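Local coordinates for BDI_3064 protein (Parabacteroides distasonis ATCC 8503, PDB 5Z06) that hydrolyses linear beta-1,2-glucan and beta-1,2-glucooligosaccharides of four or more glucose units, releasing sophorose from the non-reducing end, at residues Y220-S225 against A255-T260. Numbering follows the deposited sequence.
Sequences YRIYRS and AYYKVT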
loop_
_atom_site.group_PDB
_atom_site.type_symbol
_atom_site.label_atom_id
_atom_site.label_comp_id
_atom_site.label_asym_id
_atom_site.label_seq_id
_atom_site.Cartn_x
_atom_site.Cartn_y
_atom_site.Cartn_z
ATOM N N TYR A 220 -9.182 -2.567 18.486
ATOM C CA TYR A 220 -10.621 -2.467 18.579
ATOM C C TYR A 220 -11.181 -3.812 18.166
ATOM O O TYR A 220 -10.680 -4.417 17.225
ATOM C CB TYR A 220 -11.125 -1.371 17.661
ATOM C CG TYR A 220 -10.653 -0.012 18.089
ATOM C CD1 TYR A 220 -11.306 0.674 19.114
ATOM C CD2 TYR A 220 -9.548 0.582 17.483
ATOM C CE1 TYR A 220 -10.877 1.928 19.517
ATOM C CE2 TYR A 220 -9.105 1.833 17.875
ATOM C CZ TYR A 220 -9.770 2.510 18.887
ATOM O OH TYR A 220 -9.315 3.753 19.265
ATOM N N ARG A 221 -12.178 -4.297 18.890
ATOM C CA ARG A 221 -12.888 -5.487 18.497
ATOM C C ARG A 221 -14.176 -5.017 17.903
ATOM O O ARG A 221 -14.883 -4.212 18.534
ATOM C CB ARG A 221 -13.197 -6.377 19.698
ATOM C CG ARG A 221 -12.409 -7.669 19.732
ATOM C CD ARG A 221 -12.775 -8.521 20.940
ATOM N NE ARG A 221 -11.610 -9.282 21.393
ATOM C CZ ARG A 221 -11.336 -9.609 22.659
ATOM N NH1 ARG A 221 -12.146 -9.253 23.664
ATOM N NH2 ARG A 221 -10.225 -10.302 22.927
ATOM N N ILE A 222 -14.512 -5.556 16.728
ATOM C CA ILE A 222 -15.753 -5.197 16.056
ATOM C C ILE A 222 -16.725 -6.363 16.190
ATOM O O ILE A 222 -16.359 -7.511 15.921
ATOM C CB ILE A 222 -15.550 -4.834 14.564
ATOM C CG1 ILE A 222 -14.622 -3.617 14.427
ATOM C CG2 ILE A 222 -16.894 -4.546 13.883
ATOM C CD1 ILE A 222 -13.157 -3.967 14.346
ATOM N N TYR A 223 -17.951 -6.028 16.593
ATOM C CA TYR A 223 -19.055 -6.992 16.751
ATOM C C TYR A 223 -20.137 -6.716 15.739
ATOM O O TYR A 223 -20.461 -5.576 15.464
ATOM C CB TYR A 223 -19.672 -6.910 18.151
ATOM C CG TYR A 223 -18.739 -7.399 19.222
ATOM C CD1 TYR A 223 -17.807 -6.534 19.783
ATOM C CD2 TYR A 223 -18.757 -8.732 19.648
ATOM C CE1 TYR A 223 -16.925 -6.969 20.748
ATOM C CE2 TYR A 223 -17.879 -9.179 20.621
ATOM C CZ TYR A 223 -16.967 -8.288 21.170
ATOM O OH TYR A 223 -16.080 -8.705 22.125
ATOM N N ARG A 224 -20.690 -7.780 15.193
ATOM C CA ARG A 224 -21.719 -7.676 14.189
ATOM C C ARG A 224 -22.951 -8.477 14.582
ATOM O O ARG A 224 -22.849 -9.556 15.151
ATOM C CB ARG A 224 -21.202 -8.183 12.857
ATOM C CG ARG A 224 -22.186 -7.948 11.720
ATOM C CD ARG A 224 -21.607 -8.471 10.438
ATOM N NE ARG A 224 -21.396 -9.908 10.475
ATOM C CZ ARG A 224 -20.646 -10.593 9.607
ATOM N NH1 ARG A 224 -19.997 -9.990 8.618
ATOM N NH2 ARG A 224 -20.541 -11.903 9.723
ATOM N N SER A 225 -24.108 -7.935 14.255
ATOM C CA SER A 225 -25.356 -8.655 14.395
ATOM C C SER A 225 -26.119 -8.543 13.091
ATOM O O SER A 225 -26.124 -7.488 12.457
ATOM C CB SER A 225 -26.168 -8.080 15.542
ATOM O OG SER A 225 -27.341 -8.843 15.713
ATOM N N ALA A 255 -26.909 -5.207 8.507
ATOM C CA ALA A 255 -26.030 -5.586 9.610
ATOM C C ALA A 255 -25.897 -4.444 10.599
ATOM O O ALA A 255 -25.963 -3.276 10.235
ATOM C CB ALA A 255 -24.660 -6.027 9.105
ATOM N N TYR A 256 -25.731 -4.824 11.854
ATOM C CA TYR A 256 -25.595 -3.911 12.956
ATOM C C TYR A 256 -24.200 -4.113 13.474
ATOM O O TYR A 256 -23.682 -5.231 13.446
ATOM C CB TYR A 256 -26.586 -4.234 14.089
ATOM C CG TYR A 256 -28.050 -4.234 13.713
ATOM C CD1 TYR A 256 -28.597 -5.304 12.994
ATOM C CD2 TYR A 256 -28.904 -3.205 14.116
ATOM C CE1 TYR A 256 -29.937 -5.341 12.656
ATOM C CE2 TYR A 256 -30.262 -3.234 13.781
ATOM C CZ TYR A 256 -30.767 -4.316 13.055
ATOM O OH TYR A 256 -32.082 -4.406 12.688
ATOM N N TYR A 257 -23.604 -3.039 13.963
ATOM C CA TYR A 257 -22.221 -3.068 14.403
ATOM C C TYR A 257 -22.011 -2.336 15.720
ATOM O O TYR A 257 -22.632 -1.315 16.006
ATOM C CB TYR A 257 -21.305 -2.473 13.341
ATOM C CG TYR A 257 -21.313 -3.245 12.064
ATOM C CD1 TYR A 257 -20.434 -4.295 11.860
ATOM C CD2 TYR A 257 -22.199 -2.919 11.045
ATOM C CE1 TYR A 257 -20.443 -5.017 10.665
ATOM C CE2 TYR A 257 -22.229 -3.638 9.858
ATOM C CZ TYR A 257 -21.344 -4.673 9.670
ATOM O OH TYR A 257 -21.348 -5.357 8.496
ATOM N N LYS A 258 -21.066 -2.868 16.475
ATOM C CA LYS A 258 -20.775 -2.446 17.810
ATOM C C LYS A 258 -19.280 -2.631 17.924
ATOM O O LYS A 258 -18.743 -3.667 17.509
ATOM C CB LYS A 258 -21.480 -3.395 18.763
ATOM C CG LYS A 258 -22.074 -2.789 20.005
ATOM C CD LYS A 258 -23.086 -3.756 20.626
ATOM C CE LYS A 258 -22.474 -5.142 20.839
ATOM N NZ LYS A 258 -23.255 -5.976 21.785
ATOM N N VAL A 259 -18.603 -1.647 18.491
ATOM C CA VAL A 259 -17.160 -1.722 18.602
ATOM C C VAL A 259 -16.748 -1.522 20.052
ATOM O O VAL A 259 -17.263 -0.639 20.740
ATOM C CB VAL A 259 -16.517 -0.670 17.694
ATOM C CG1 VAL A 259 -14.997 -0.674 17.838
ATOM C CG2 VAL A 259 -16.931 -0.928 16.252
ATOM N N THR A 260 -15.802 -2.337 20.502
ATOM C CA THR A 260 -15.188 -2.160 21.820
ATOM C C THR A 260 -13.699 -1.895 21.637
ATOM O O THR A 260 -13.150 -2.202 20.588
ATOM C CB THR A 260 -15.367 -3.421 22.700
ATOM O OG1 THR A 260 -14.682 -4.522 22.109
ATOM C CG2 THR A 260 -16.839 -3.793 22.861
#
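Tyr220 meets Val259 and Thr260 where the antiparallel strands 219-225 and 254-262 run together, the central pair of a four-stranded sheet in what is consistent with a fibronectin type III-like beta-sandwich on the N-terminal side of the helical domain. Its CB lies 3.9 Å from CG1 of Val259, while its CA-H leans on the carbonyl of Thr260. That same oxygen accepts the N-H of Arg221, and Arg221 O in turn takes the amide of Thr260, making the first hydrogen-bonded pair. Beyond this bond the Arg221 guanidinium leads away to a salt bridge with Glu268, a carboxylate that also receives Thr260 OG1 and Tyr223 OH, drawing together the face carrying Arg221, Tyr223 and Thr260. Ile222 points to the other face, where the Ile222 and Val259 side chains lie side by side, CG1 4.0 Å from Val259 CG2, and both pack on Ile207 of strand 204-210, which lies against this face. Tyr223 N donates to Lys258 O over 2.7 Å, and Lys258 N returns a bond to Tyr223 O. With CG beside its backbone N (chi1 -68°), the Tyr223 ring reaches back toward the Arg221-Thr260 pair and presents its edge to Thr260, CE1 lying 3.6 Å from OG1. Arg224 and Tyr257 share the Ile222 face and extend side by side, guanidinium and ring planes 68° apart, with Arg224 CG 3.6 Å from Tyr257 CE1; Asp246 receives both polar ends. At Ser225 the last pair of backbone bonds joins Tyr256, whose ring turns its edge to the Ser225 carbonyl, CD1 standing 3.3 Å from O.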